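Local coordinates for plasmin and fibronectin-binding protein A (Streptococcus pneumoniae, PDB 4MR0) that acts as a pneumococcal surface adhesin and invasin that binds human fibronectin, plasmin, plasminogen and serum albumin, at residues A[245-251]-A[269-275]; A[307-311]-A[358-364]; A[514-520]-A[550-555]. All coordinates share one frame; numbering follows the deposited sequence.

Contact 1: residues A[245-251]-A[269-275]; sequences AFAIGNS and AIQIAGS. With MN (manganese (II) ion), chain G.
Phe246 to Gly249 pairs with Ile270 to Ala273 as two parallel strands in unbroken register, their axes 4.8 Å apart and only 4° off parallel. The backbone ladder alternates between the chains: Ile248 is gripped on both sides, its N bonded to Gln271 O at 2.8 Å and its O receiving Ala273 N in a nearly straight bond. At the head of the ladder Ala269 O takes two donors, Ala245 N and Phe246 N. Side chains of paired residues then fall on the same face of the sheet. Phe246 and Ile270 run alongside one another in the same direction, with ring atom CD2 4.1 Å from Ile270 CG1, while the CD1 methyl of Ile248 reaches both Ile270 CG2 and Ile272 CG1. With the phenylalanine CG held beside the backbone N (chi1 -71°), its ring also reaches Phe194 and Tyr216. On the other face, which carries Ala247, Gln271 and Ala273, the Gln271 amide is fixed at both ends: OE1 binds manganese at 2.3 Å, and NE2 donates to Tyr317 OH and to a water that in turn donates to Phe246 O. Where the strands end, Ser275 OG links the two turns. It accepts Ser251 N at 3.0 Å and donates to Ala273 O at 3.1 Å, approaching that carbonyl from above its plane, and its chi1 of -64° sets it beside its own backbone N, between the two. Ser251 OG itself bonds Thr211. Parallel strands of successive coils in register, with Phe246, Ile248, Ile270 and Ile272 on one shared face, are characteristic of the parallel beta-helix, here consistent with the right-handed pectate lyase-like fold; the other face contributes to a manganese site.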
ATOM      1  N   ALA A 245      11.197  -5.144  -6.686  1.00 13.39           N
ATOM      2  CA  ALA A 245      12.473  -5.304  -5.988  1.00 14.32           C
ATOM      3  C   ALA A 245      12.536  -6.497  -5.040  1.00 14.75           C
ATOM      4  O   ALA A 245      13.528  -7.231  -5.022  1.00 12.94           O
ATOM      5  CB  ALA A 245      12.813  -4.025  -5.211  1.00 12.39           C
ATOM      6  N   PHE A 246      11.482  -6.680  -4.248  1.00 14.32           N
ATOM      7  CA  PHE A 246      11.448  -7.759  -3.265  1.00 14.40           C
ATOM      8  C   PHE A 246      10.198  -8.629  -3.299  1.00 13.06           C
ATOM      9  O   PHE A 246       9.088  -8.128  -3.447  1.00 13.61           O
ATOM     10  CB  PHE A 246      11.553  -7.179  -1.844  1.00 14.75           C
ATOM     11  CG  PHE A 246      12.907  -6.627  -1.496  1.00 15.56           C
ATOM     12  CD1 PHE A 246      13.908  -7.460  -1.007  1.00 15.87           C
ATOM     13  CD2 PHE A 246      13.168  -5.262  -1.617  1.00 14.79           C
ATOM     14  CE1 PHE A 246      15.153  -6.944  -0.640  1.00 16.90           C
ATOM     15  CE2 PHE A 246      14.408  -4.738  -1.253  1.00 13.86           C
ATOM     16  CZ  PHE A 246      15.400  -5.574  -0.763  1.00 16.47           C
ATOM     17  N   ALA A 247      10.398  -9.937  -3.157  1.00 12.47           N
ATOM     18  CA  ALA A 247       9.299 -10.894  -3.071  1.00 11.71           C
ATOM     19  C   ALA A 247       9.627 -11.636  -1.778  1.00 13.87           C
ATOM     20  O   ALA A 247      10.456 -12.547  -1.754  1.00 14.58           O
ATOM     21  CB  ALA A 247       9.302 -11.850  -4.252  1.00 14.86           C
ATOM     22  N   ILE A 248       8.994 -11.200  -0.694  1.00 14.49           N
ATOM     23  CA  ILE A 248       9.198 -11.766   0.630  1.00 14.83           C
ATOM     24  C   ILE A 248       8.059 -12.722   0.968  1.00 14.83           C
ATOM     25  O   ILE A 248       6.932 -12.298   1.196  1.00 14.54           O
ATOM     26  CB  ILE A 248       9.257 -10.630   1.674  1.00 14.82           C
ATOM     27  CG1 ILE A 248      10.385  -9.654   1.303  1.00 15.94           C
ATOM     28  CG2 ILE A 248       9.488 -11.196   3.070  1.00 15.68           C
ATOM     29  CD1 ILE A 248      10.331  -8.354   2.052  1.00 17.65           C
ATOM     30  N   GLY A 249       8.357 -14.015   0.992  1.00 15.55           N
ATOM     31  CA  GLY A 249       7.320 -14.984   1.293  1.00 15.34           C
ATOM     32  C   GLY A 249       7.711 -15.989   2.355  1.00 16.29           C
ATOM     33  O   GLY A 249       8.845 -16.473   2.375  1.00 17.19           O
ATOM     34  N   ASN A 250       6.767 -16.302   3.238  1.00 15.43           N
ATOM     35  CA  ASN A 250       6.995 -17.258   4.315  1.00 15.43           C
ATOM     36  C   ASN A 250       8.240 -16.876   5.111  1.00 14.88           C
ATOM     37  O   ASN A 250       8.981 -17.744   5.579  1.00 14.14           O
ATOM     38  CB  ASN A 250       7.163 -18.676   3.735  1.00 15.63           C
ATOM     39  CG  ASN A 250       6.805 -19.774   4.738  1.00 18.02           C
ATOM     40  OD1 ASN A 250       7.112 -20.958   4.527  1.00 20.52           O
ATOM     41  ND2 ASN A 250       6.150 -19.389   5.822  1.00 14.05           N
ATOM     42  N   SER A 251       8.458 -15.577   5.286  1.00 12.61           N
ATOM     43  CA  SER A 251       9.631 -15.114   6.014  1.00 14.21           C
ATOM     44  C   SER A 251       9.304 -14.562   7.402  1.00 16.30           C
ATOM     45  O   SER A 251       8.139 -14.303   7.730  1.00 17.36           O
ATOM     46  CB  SER A 251      10.363 -14.054   5.187  1.00 14.86           C
ATOM     47  OG  SER A 251      11.747 -14.050   5.482  1.00 18.89           O
ATOM     48  N   ALA A 269       6.852  -2.945  -5.861  1.00 16.18           N
ATOM     49  CA  ALA A 269       8.240  -2.779  -5.473  1.00 14.87           C
ATOM     50  C   ALA A 269       8.533  -3.854  -4.432  1.00 15.10           C
ATOM     51  O   ALA A 269       9.610  -4.448  -4.409  1.00 14.78           O
ATOM     52  CB  ALA A 269       8.465  -1.399  -4.876  1.00 15.89           C
ATOM     53  N   ILE A 270       7.547  -4.109  -3.578  1.00 15.56           N
ATOM     54  CA  ILE A 270       7.687  -5.098  -2.524  1.00 13.93           C
ATOM     55  C   ILE A 270       6.402  -5.886  -2.313  1.00 14.06           C
ATOM     56  O   ILE A 270       5.316  -5.319  -2.290  1.00 14.39           O
ATOM     57  CB  ILE A 270       8.033  -4.424  -1.172  1.00 14.71           C
ATOM     58  CG1 ILE A 270       9.367  -3.679  -1.275  1.00 12.49           C
ATOM     59  CG2 ILE A 270       8.085  -5.476  -0.058  1.00 14.18           C
ATOM     60  CD1 ILE A 270       9.690  -2.828  -0.046  1.00 13.10           C
ATOM     61  N   GLN A 271       6.535  -7.201  -2.167  1.00 14.94           N
ATOM     62  CA  GLN A 271       5.393  -8.065  -1.876  1.00 15.15           C
ATOM     63  C   GLN A 271       5.759  -8.814  -0.605  1.00 14.47           C
ATOM     64  O   GLN A 271       6.805  -9.454  -0.531  1.00 14.58           O
ATOM     65  CB  GLN A 271       5.124  -9.074  -2.996  1.00 15.64           C
ATOM     66  CG  GLN A 271       4.576  -8.457  -4.273  1.00 16.75           C
ATOM     67  CD  GLN A 271       4.405  -9.480  -5.383  1.00 18.59           C
ATOM     68  OE1 GLN A 271       3.462 -10.273  -5.373  1.00 16.54           O
ATOM     69  NE2 GLN A 271       5.323  -9.470  -6.344  1.00 16.47           N
ATOM     70  N   ILE A 272       4.893  -8.713   0.394  1.00 13.13           N
ATOM     71  CA  ILE A 272       5.097  -9.364   1.680  1.00 12.30           C
ATOM     72  C   ILE A 272       3.927 -10.317   1.806  1.00 13.23           C
ATOM     73  O   ILE A 272       2.791  -9.885   2.007  1.00 13.89           O
ATOM     74  CB  ILE A 272       5.059  -8.318   2.824  1.00 11.45           C
ATOM     75  CG1 ILE A 272       6.166  -7.284   2.606  1.00 10.31           C
ATOM     76  CG2 ILE A 272       5.226  -9.004   4.181  1.00 10.40           C
ATOM     77  CD1 ILE A 272       6.044  -6.051   3.505  1.00 10.16           C
ATOM     78  N   ALA A 273       4.212 -11.607   1.673  1.00 13.74           N
ATOM     79  CA  ALA A 273       3.181 -12.640   1.707  1.00 14.12           C
ATOM     80  C   ALA A 273       3.476 -13.719   2.729  1.00 14.89           C
ATOM     81  O   ALA A 273       4.550 -14.320   2.713  1.00 14.95           O
ATOM     82  CB  ALA A 273       3.052 -13.276   0.317  1.00 14.78           C
ATOM     83  N   GLY A 274       2.502 -13.982   3.598  1.00 13.00           N
ATOM     84  CA  GLY A 274       2.678 -14.992   4.621  1.00 12.46           C
ATOM     85  C   GLY A 274       3.935 -14.762   5.432  1.00 13.86           C
ATOM     86  O   GLY A 274       4.578 -15.711   5.885  1.00 13.22           O
ATOM     87  N   SER A 275       4.285 -13.497   5.635  1.00 12.70           N
ATOM     88  CA  SER A 275       5.491 -13.165   6.391  1.00 11.96           C
ATOM     89  C   SER A 275       5.180 -12.415   7.678  1.00 12.72           C
ATOM     90  O   SER A 275       4.251 -11.608   7.729  1.00 11.54           O
ATOM     91  CB  SER A 275       6.442 -12.350   5.516  1.00 10.39           C
ATOM     92  OG  SER A 275       6.878 -13.138   4.424  1.00 12.29           O
TER
HETATM   93 MN    MN G 705       1.259 -10.447  -4.708  1.00 23.86          MN
HETATM   94  O   HOH W   1       7.541  -7.355  -5.815  1.00 20.47           O
HETATM   95  O   HOH W   2       5.982 -16.217   8.416  1.00 29.07           O

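Contact 2: residues A[307-311]-A[358-364]; sequences IEPLT and TQNPSNI. With MN (manganese (II) ion), chain G.
Pro309 and Pro361 bring two proline rings together between a strand end and a loop that run 165° apart, held by apolar contact without direct hydrogen bonds. Pro309 CD rests 3.9 Å from Pro361 CG, the rings crossing at a slant. Pro309 also meets the loop through CG, 3.6 Å from Thr358 CB, and CB, 3.5 Å from Gln359 O. Beyond it, the methyls Thr311 CG2 and Thr358 CG2 meet at 3.5 Å. Both threonines hold OG1 between backbone N and carbonyl carbon (chi1 68° and 63°), which leaves CG2 beside the N and turned to its counterpart; the hydroxyls are used elsewhere, Thr311 OG1 with Gly314 N and Thr358 OG1 with Thr355 N. At the opposite end Ile307 and Ile364 overlap head to tail, CD1 of Ile307 lying 3.8 Å from CG2 of Ile364, and both also touch Val329. The Ile307, Ile364 and Val329 cluster is consistent with the apolar interior of a beta-helix, and 358-364, leading into strand 364-372, brings a later coil back against the end of strand 306-308 after an intervening stretch that includes strand 329-337. Along that short strand the sides alternate. Ile307 and Pro309 point toward the loop, whereas Glu308 points away and binds manganese through both carboxylate oxygens, OE2 at 2.3 Å and OE1 at a longer 2.6 Å. Gln271, Gln306 and the carbonyl oxygen of Gly314 complete the protein ligands, while Ala273 packs against the aliphatic part of the Glu308 side chain.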
ATOM      1  N   ILE A 307       0.784  -6.201   0.855  1.00 14.21           N
ATOM      2  CA  ILE A 307       0.843  -7.021   2.055  1.00 13.17           C
ATOM      3  C   ILE A 307      -0.317  -7.981   1.851  1.00 14.72           C
ATOM      4  O   ILE A 307      -1.481  -7.578   1.848  1.00 13.75           O
ATOM      5  CB  ILE A 307       0.627  -6.159   3.310  1.00 15.35           C
ATOM      6  CG1 ILE A 307       1.696  -5.063   3.362  1.00 14.12           C
ATOM      7  CG2 ILE A 307       0.678  -7.033   4.565  1.00 14.70           C
ATOM      8  CD1 ILE A 307       1.408  -3.977   4.395  1.00 16.80           C
ATOM      9  N   GLU A 308      -0.007  -9.260   1.697  1.00 15.49           N
ATOM     10  CA  GLU A 308      -1.049 -10.222   1.392  1.00 15.85           C
ATOM     11  C   GLU A 308      -0.828 -11.584   2.023  1.00 15.29           C
ATOM     12  O   GLU A 308       0.235 -11.864   2.573  1.00 16.08           O
ATOM     13  CB  GLU A 308      -1.070 -10.403  -0.125  1.00 17.19           C
ATOM     14  CG  GLU A 308       0.224 -11.080  -0.613  1.00 17.75           C
ATOM     15  CD  GLU A 308       0.487 -10.918  -2.095  1.00 18.24           C
ATOM     16  OE1 GLU A 308      -0.469 -11.021  -2.894  1.00 19.07           O
ATOM     17  OE2 GLU A 308       1.664 -10.706  -2.463  1.00 19.87           O
ATOM     18  N   PRO A 309      -1.861 -12.440   1.976  1.00 16.14           N
ATOM     19  CA  PRO A 309      -1.720 -13.787   2.539  1.00 16.41           C
ATOM     20  C   PRO A 309      -0.943 -14.561   1.477  1.00 15.48           C
ATOM     21  O   PRO A 309      -0.824 -14.102   0.340  1.00 15.51           O
ATOM     22  CB  PRO A 309      -3.169 -14.261   2.697  1.00 16.54           C
ATOM     23  CG  PRO A 309      -3.902 -13.497   1.636  1.00 17.09           C
ATOM     24  CD  PRO A 309      -3.277 -12.119   1.722  1.00 15.59           C
ATOM     25  N   LEU A 310      -0.416 -15.725   1.831  1.00 14.35           N
ATOM     26  CA  LEU A 310       0.381 -16.499   0.891  1.00 15.53           C
ATOM     27  C   LEU A 310      -0.406 -17.524   0.070  1.00 15.56           C
ATOM     28  O   LEU A 310      -0.736 -18.612   0.556  1.00 16.25           O
ATOM     29  CB  LEU A 310       1.525 -17.185   1.658  1.00 15.85           C
ATOM     30  CG  LEU A 310       2.630 -17.915   0.891  1.00 16.75           C
ATOM     31  CD1 LEU A 310       3.314 -16.980  -0.094  1.00 14.88           C
ATOM     32  CD2 LEU A 310       3.648 -18.454   1.901  1.00 15.14           C
ATOM     33  N   THR A 311      -0.710 -17.154  -1.173  1.00 16.06           N
ATOM     34  CA  THR A 311      -1.436 -18.024  -2.103  1.00 16.77           C
ATOM     35  C   THR A 311      -0.723 -17.957  -3.448  1.00 17.58           C
ATOM     36  O   THR A 311       0.022 -17.017  -3.716  1.00 17.48           O
ATOM     37  CB  THR A 311      -2.907 -17.568  -2.313  1.00 17.07           C
ATOM     38  OG1 THR A 311      -2.934 -16.325  -3.025  1.00 17.90           O
ATOM     39  CG2 THR A 311      -3.614 -17.403  -0.969  1.00 16.04           C
ATOM     40  N   THR A 358      -8.143 -17.593   2.612  1.00 21.78           N
ATOM     41  CA  THR A 358      -6.974 -16.799   2.987  1.00 20.17           C
ATOM     42  C   THR A 358      -7.168 -16.207   4.378  1.00 19.61           C
ATOM     43  O   THR A 358      -8.269 -15.789   4.732  1.00 19.98           O
ATOM     44  CB  THR A 358      -6.723 -15.627   2.011  1.00 18.51           C
ATOM     45  OG1 THR A 358      -7.837 -14.720   2.059  1.00 18.60           O
ATOM     46  CG2 THR A 358      -6.527 -16.141   0.589  1.00 18.05           C
ATOM     47  N   GLN A 359      -6.101 -16.189   5.171  1.00 17.85           N
ATOM     48  CA  GLN A 359      -6.168 -15.617   6.507  1.00 16.84           C
ATOM     49  C   GLN A 359      -5.759 -14.146   6.378  1.00 17.27           C
ATOM     50  O   GLN A 359      -4.722 -13.827   5.795  1.00 16.98           O
ATOM     51  CB  GLN A 359      -5.226 -16.365   7.458  1.00 17.51           C
ATOM     52  CG  GLN A 359      -5.349 -15.958   8.932  1.00 20.76           C
ATOM     53  CD  GLN A 359      -6.759 -16.136   9.493  1.00 24.67           C
ATOM     54  OE1 GLN A 359      -7.339 -17.227   9.429  1.00 27.29           O
ATOM     55  NE2 GLN A 359      -7.311 -15.064  10.059  1.00 26.99           N
ATOM     56  N   ASN A 360      -6.590 -13.255   6.914  1.00 15.28           N
ATOM     57  CA  ASN A 360      -6.348 -11.818   6.843  1.00 16.23           C
ATOM     58  C   ASN A 360      -5.043 -11.328   7.471  1.00 14.67           C
ATOM     59  O   ASN A 360      -4.736 -11.657   8.618  1.00 15.16           O
ATOM     60  CB  ASN A 360      -7.508 -11.063   7.516  1.00 18.02           C
ATOM     61  CG  ASN A 360      -8.791 -11.072   6.689  1.00 18.69           C
ATOM     62  OD1 ASN A 360      -8.937 -11.841   5.740  1.00 19.28           O
ATOM     63  ND2 ASN A 360      -9.733 -10.208   7.064  1.00 18.00           N
ATOM     64  N   PRO A 361      -4.233 -10.566   6.711  1.00 14.65           N
ATOM     65  CA  PRO A 361      -2.990 -10.063   7.307  1.00 13.47           C
ATOM     66  C   PRO A 361      -3.427  -9.232   8.528  1.00 14.38           C
ATOM     67  O   PRO A 361      -4.410  -8.487   8.445  1.00 15.42           O
ATOM     68  CB  PRO A 361      -2.407  -9.196   6.196  1.00 11.46           C
ATOM     69  CG  PRO A 361      -2.770  -9.990   4.956  1.00 12.73           C
ATOM     70  CD  PRO A 361      -4.217 -10.419   5.242  1.00 14.55           C
ATOM     71  N   SER A 362      -2.717  -9.349   9.647  1.00 12.78           N
ATOM     72  CA  SER A 362      -3.109  -8.621  10.853  1.00 13.88           C
ATOM     73  C   SER A 362      -1.976  -7.853  11.533  1.00 13.87           C
ATOM     74  O   SER A 362      -0.801  -8.183  11.368  1.00 12.43           O
ATOM     75  CB  SER A 362      -3.758  -9.590  11.857  1.00 15.85           C
ATOM     76  OG  SER A 362      -2.832 -10.566  12.309  1.00 17.56           O
ATOM     77  N   ASN A 363      -2.356  -6.839  12.311  1.00 14.36           N
ATOM     78  CA  ASN A 363      -1.428  -5.958  13.024  1.00 13.57           C
ATOM     79  C   ASN A 363      -0.508  -5.297  12.007  1.00 13.45           C
ATOM     80  O   ASN A 363       0.719  -5.464  12.021  1.00 12.35           O
ATOM     81  CB  ASN A 363      -0.613  -6.719  14.079  1.00 15.04           C
ATOM     82  CG  ASN A 363       0.180  -5.780  14.989  1.00 16.59           C
ATOM     83  OD1 ASN A 363      -0.112  -4.584  15.068  1.00 17.34           O
ATOM     84  ND2 ASN A 363       1.175  -6.319  15.686  1.00 15.57           N
ATOM     85  N   ILE A 364      -1.148  -4.547  11.119  1.00 11.56           N
ATOM     86  CA  ILE A 364      -0.495  -3.828  10.040  1.00 13.36           C
ATOM     87  C   ILE A 364      -0.448  -2.363  10.453  1.00 12.93           C
ATOM     88  O   ILE A 364      -1.488  -1.734  10.652  1.00 13.68           O
ATOM     89  CB  ILE A 364      -1.312  -3.951   8.736  1.00 12.56           C
ATOM     90  CG1 ILE A 364      -1.629  -5.428   8.461  1.00 12.07           C
ATOM     91  CG2 ILE A 364      -0.552  -3.330   7.574  1.00 12.59           C
ATOM     92  CD1 ILE A 364      -0.392  -6.292   8.243  1.00 14.48           C
TER
HETATM   93 MN    MN G 705       1.259 -10.447  -4.708  1.00 23.86          MN

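Contact 3: residues A[514-520]-A[550-555]; sequences KITVLNN and NFNIVT
Asn552 turns its CG beside its backbone N (chi1 -62°), which carries the amide over to Asn519, and the same turn in Thr555 (chi1 -58°) brings OG1 to Ile515 O. Asn552 OD1 accepts Asn519 N at 2.7 Å, the donor lying well above the plane of that carbonyl, while ND2 returns a longer bond of 3.2 Å to Asn519 OD1, so both ends of the amide are engaged by one residue. The two amide planes stand 81° apart. Thr555 OG1 donates to Ile515 O at 2.8 Å, within the carbonyl's plane at a lone pair; the neighbouring Thr555 N gives its hydrogen instead to a water that also accepts from Lys514 NZ and contacts Thr516 OG1. Between these side-chain bonds lies a single antiparallel hydrogen-bonded pair: Val517 N meets Ile553 O at 2.9 Å, and Ile553 N meets Val517 O. On the buried side Val517 and Ile553 pack flank to flank, CB to CB 3.9 Å, near Ile508 and Phe532. On the other, the side chains of Leu518 and Val554 cross at about a right angle, CD2 3.9 Å from CG1. At the far end Asn550 ND2 makes a short bond of 2.6 Å to Asn520 O, while Asn520 spends its own amide on Asn497 N and Val494 O. The strands are roughly antiparallel, and 551-556 belongs to a hairpin with 559-564 that covers the last coil of the beta-helix. Side chains and water replace much of the backbone ladder, supplying partners to several polar groups on the edge of 515-523, the last strand of the parallel stack.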
ATOM      1  N   LYS A 514     -23.382   0.064  16.993  1.00 24.02           N
ATOM      2  CA  LYS A 514     -22.887   1.230  17.709  1.00 23.59           C
ATOM      3  C   LYS A 514     -22.159   2.260  16.849  1.00 22.32           C
ATOM      4  O   LYS A 514     -21.159   1.961  16.185  1.00 21.37           O
ATOM      5  CB  LYS A 514     -21.979   0.791  18.862  1.00 24.89           C
ATOM      6  CG  LYS A 514     -21.575   1.940  19.771  1.00 29.19           C
ATOM      7  CD  LYS A 514     -20.956   1.445  21.060  1.00 31.50           C
ATOM      8  CE  LYS A 514     -20.721   2.602  22.013  1.00 33.06           C
ATOM      9  NZ  LYS A 514     -21.981   3.367  22.257  1.00 33.14           N
ATOM     10  N   ILE A 515     -22.674   3.482  16.881  1.00 21.60           N
ATOM     11  CA  ILE A 515     -22.106   4.588  16.129  1.00 21.42           C
ATOM     12  C   ILE A 515     -21.861   5.769  17.067  1.00 22.16           C
ATOM     13  O   ILE A 515     -22.721   6.117  17.888  1.00 21.83           O
ATOM     14  CB  ILE A 515     -23.052   5.017  15.000  1.00 22.11           C
ATOM     15  CG1 ILE A 515     -23.241   3.846  14.025  1.00 23.36           C
ATOM     16  CG2 ILE A 515     -22.499   6.248  14.287  1.00 22.21           C
ATOM     17  CD1 ILE A 515     -24.163   4.143  12.858  1.00 24.05           C
ATOM     18  N   THR A 516     -20.683   6.374  16.948  1.00 21.12           N
ATOM     19  CA  THR A 516     -20.308   7.511  17.781  1.00 21.39           C
ATOM     20  C   THR A 516     -19.591   8.539  16.926  1.00 20.17           C
ATOM     21  O   THR A 516     -18.545   8.253  16.349  1.00 21.50           O
ATOM     22  CB  THR A 516     -19.350   7.093  18.919  1.00 21.05           C
ATOM     23  OG1 THR A 516     -19.896   5.975  19.622  1.00 23.46           O
ATOM     24  CG2 THR A 516     -19.160   8.245  19.901  1.00 21.76           C
ATOM     25  N   VAL A 517     -20.169   9.730  16.835  1.00 19.70           N
ATOM     26  CA  VAL A 517     -19.584  10.815  16.059  1.00 19.04           C
ATOM     27  C   VAL A 517     -19.501  11.989  17.021  1.00 20.07           C
ATOM     28  O   VAL A 517     -20.509  12.627  17.318  1.00 20.28           O
ATOM     29  CB  VAL A 517     -20.475  11.169  14.853  1.00 19.33           C
ATOM     30  CG1 VAL A 517     -19.850  12.305  14.055  1.00 20.02           C
ATOM     31  CG2 VAL A 517     -20.648   9.942  13.968  1.00 18.54           C
ATOM     32  N   LEU A 518     -18.296  12.269  17.511  1.00 20.96           N
ATOM     33  CA  LEU A 518     -18.129  13.328  18.499  1.00 22.39           C
ATOM     34  C   LEU A 518     -17.131  14.435  18.222  1.00 22.12           C
ATOM     35  O   LEU A 518     -15.961  14.195  17.922  1.00 20.54           O
ATOM     36  CB  LEU A 518     -17.773  12.714  19.856  1.00 21.89           C
ATOM     37  CG  LEU A 518     -18.696  11.628  20.411  1.00 24.06           C
ATOM     38  CD1 LEU A 518     -18.029  10.966  21.610  1.00 23.47           C
ATOM     39  CD2 LEU A 518     -20.043  12.233  20.792  1.00 24.08           C
ATOM     40  N   ASN A 519     -17.628  15.658  18.349  1.00 22.61           N
ATOM     41  CA  ASN A 519     -16.840  16.867  18.208  1.00 22.18           C
ATOM     42  C   ASN A 519     -15.852  16.998  17.062  1.00 22.57           C
ATOM     43  O   ASN A 519     -14.666  17.245  17.272  1.00 23.05           O
ATOM     44  CB  ASN A 519     -16.135  17.120  19.536  1.00 24.39           C
ATOM     45  CG  ASN A 519     -17.093  17.029  20.715  1.00 23.79           C
ATOM     46  OD1 ASN A 519     -18.144  17.665  20.719  1.00 26.88           O
ATOM     47  ND2 ASN A 519     -16.738  16.236  21.713  1.00 24.46           N
ATOM     48  N   ASN A 520     -16.350  16.836  15.845  1.00 22.44           N
ATOM     49  CA  ASN A 520     -15.519  17.010  14.669  1.00 22.41           C
ATOM     50  C   ASN A 520     -15.627  18.511  14.387  1.00 23.21           C
ATOM     51  O   ASN A 520     -16.561  19.158  14.860  1.00 23.24           O
ATOM     52  CB  ASN A 520     -16.080  16.195  13.507  1.00 19.61           C
ATOM     53  CG  ASN A 520     -15.989  14.700  13.751  1.00 20.33           C
ATOM     54  OD1 ASN A 520     -14.910  14.110  13.673  1.00 21.49           O
ATOM     55  ND2 ASN A 520     -17.122  14.081  14.059  1.00 20.26           N
ATOM     56  N   ASN A 550     -22.918  21.480  12.650  1.00 35.88           N
ATOM     57  CA  ASN A 550     -22.106  20.549  13.414  1.00 34.65           C
ATOM     58  C   ASN A 550     -22.926  19.984  14.573  1.00 34.78           C
ATOM     59  O   ASN A 550     -23.636  20.716  15.265  1.00 34.86           O
ATOM     60  CB  ASN A 550     -20.875  21.266  13.961  1.00 34.77           C
ATOM     61  CG  ASN A 550     -19.780  20.308  14.390  1.00 35.78           C
ATOM     62  OD1 ASN A 550     -20.034  19.130  14.657  1.00 34.51           O
ATOM     63  ND2 ASN A 550     -18.550  20.813  14.464  1.00 34.44           N
ATOM     64  N   PHE A 551     -22.837  18.677  14.768  1.00 33.35           N
ATOM     65  CA  PHE A 551     -23.546  18.016  15.856  1.00 32.70           C
ATOM     66  C   PHE A 551     -22.894  16.679  16.142  1.00 31.26           C
ATOM     67  O   PHE A 551     -21.975  16.265  15.434  1.00 30.98           O
ATOM     68  CB  PHE A 551     -25.028  17.803  15.520  1.00 33.43           C
ATOM     69  CG  PHE A 551     -25.271  17.001  14.270  1.00 34.53           C
ATOM     70  CD1 PHE A 551     -25.225  17.607  13.018  1.00 34.73           C
ATOM     71  CD2 PHE A 551     -25.567  15.640  14.346  1.00 34.09           C
ATOM     72  CE1 PHE A 551     -25.466  16.870  11.859  1.00 35.64           C
ATOM     73  CE2 PHE A 551     -25.808  14.893  13.194  1.00 34.40           C
ATOM     74  CZ  PHE A 551     -25.761  15.510  11.948  1.00 35.26           C
ATOM     75  N   ASN A 552     -23.363  16.007  17.185  1.00 28.43           N
ATOM     76  CA  ASN A 552     -22.813  14.717  17.538  1.00 26.77           C
ATOM     77  C   ASN A 552     -23.866  13.633  17.431  1.00 25.60           C
ATOM     78  O   ASN A 552     -25.066  13.903  17.448  1.00 26.68           O
ATOM     79  CB  ASN A 552     -22.241  14.737  18.958  1.00 26.91           C
ATOM     80  CG  ASN A 552     -21.099  15.725  19.114  1.00 28.18           C
ATOM     81  OD1 ASN A 552     -20.332  15.963  18.177  1.00 24.49           O
ATOM     82  ND2 ASN A 552     -20.967  16.293  20.313  1.00 27.03           N
ATOM     83  N   ILE A 553     -23.397  12.403  17.296  1.00 24.41           N
ATOM     84  CA  ILE A 553     -24.277  11.256  17.211  1.00 22.39           C
ATOM     85  C   ILE A 553     -23.790  10.278  18.257  1.00 21.66           C
ATOM     86  O   ILE A 553     -22.586  10.068  18.404  1.00 19.90           O
ATOM     87  CB  ILE A 553     -24.195  10.566  15.842  1.00 24.22           C
ATOM     88  CG1 ILE A 553     -24.581  11.553  14.738  1.00 25.47           C
ATOM     89  CG2 ILE A 553     -25.102   9.339  15.829  1.00 22.38           C
ATOM     90  CD1 ILE A 553     -24.367  11.012  13.337  1.00 26.43           C
ATOM     91  N   VAL A 554     -24.721   9.695  18.994  1.00 21.06           N
ATOM     92  CA  VAL A 554     -24.369   8.723  20.011  1.00 23.85           C
ATOM     93  C   VAL A 554     -25.381   7.606  19.916  1.00 24.22           C
ATOM     94  O   VAL A 554     -26.472   7.792  19.374  1.00 25.18           O
ATOM     95  CB  VAL A 554     -24.414   9.336  21.436  1.00 23.89           C
ATOM     96  CG1 VAL A 554     -23.559  10.592  21.485  1.00 25.20           C
ATOM     97  CG2 VAL A 554     -25.850   9.649  21.838  1.00 23.61           C
ATOM     98  N   THR A 555     -25.015   6.441  20.430  1.00 25.55           N
ATOM     99  CA  THR A 555     -25.906   5.296  20.415  1.00 26.29           C
ATOM    100  C   THR A 555     -26.275   5.007  21.857  1.00 29.14           C
ATOM    101  O   THR A 555     -25.406   4.801  22.701  1.00 29.11           O
ATOM    102  CB  THR A 555     -25.215   4.070  19.798  1.00 26.54           C
ATOM    103  OG1 THR A 555     -24.785   4.390  18.469  1.00 25.28           O
ATOM    104  CG2 THR A 555     -26.169   2.887  19.743  1.00 25.30           C
TER
HETATM  105  O   HOH W   3     -22.323   6.060  21.425  1.00 20.69           O
HETATM  106  O   HOH W   4     -19.064  16.376  15.139  1.00 27.82           O

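How the contacts relate
Read from the N terminus, the three contacts follow one another without nesting or crossing. Contact 1 spans the 17 residues between its segments, and so brings strands one coil apart, 243-252 and 270-273, together. Contact 2 opens on 306-308, the strand that pairs alongside 270-273, and spans 46 residues, strand 329-337 among them, to close at the entry to strand 364-372. These two touch: Glu308 probably hydrogen-bonds through its backbone to Ile272 and Gly274, and both contacts contribute to one manganese site. Contact 3 stands apart, its centre about 40 Å from that of contact 1, beyond the chain's centre, where 29 residues lead from strand 515-523 to the C-terminal hairpin.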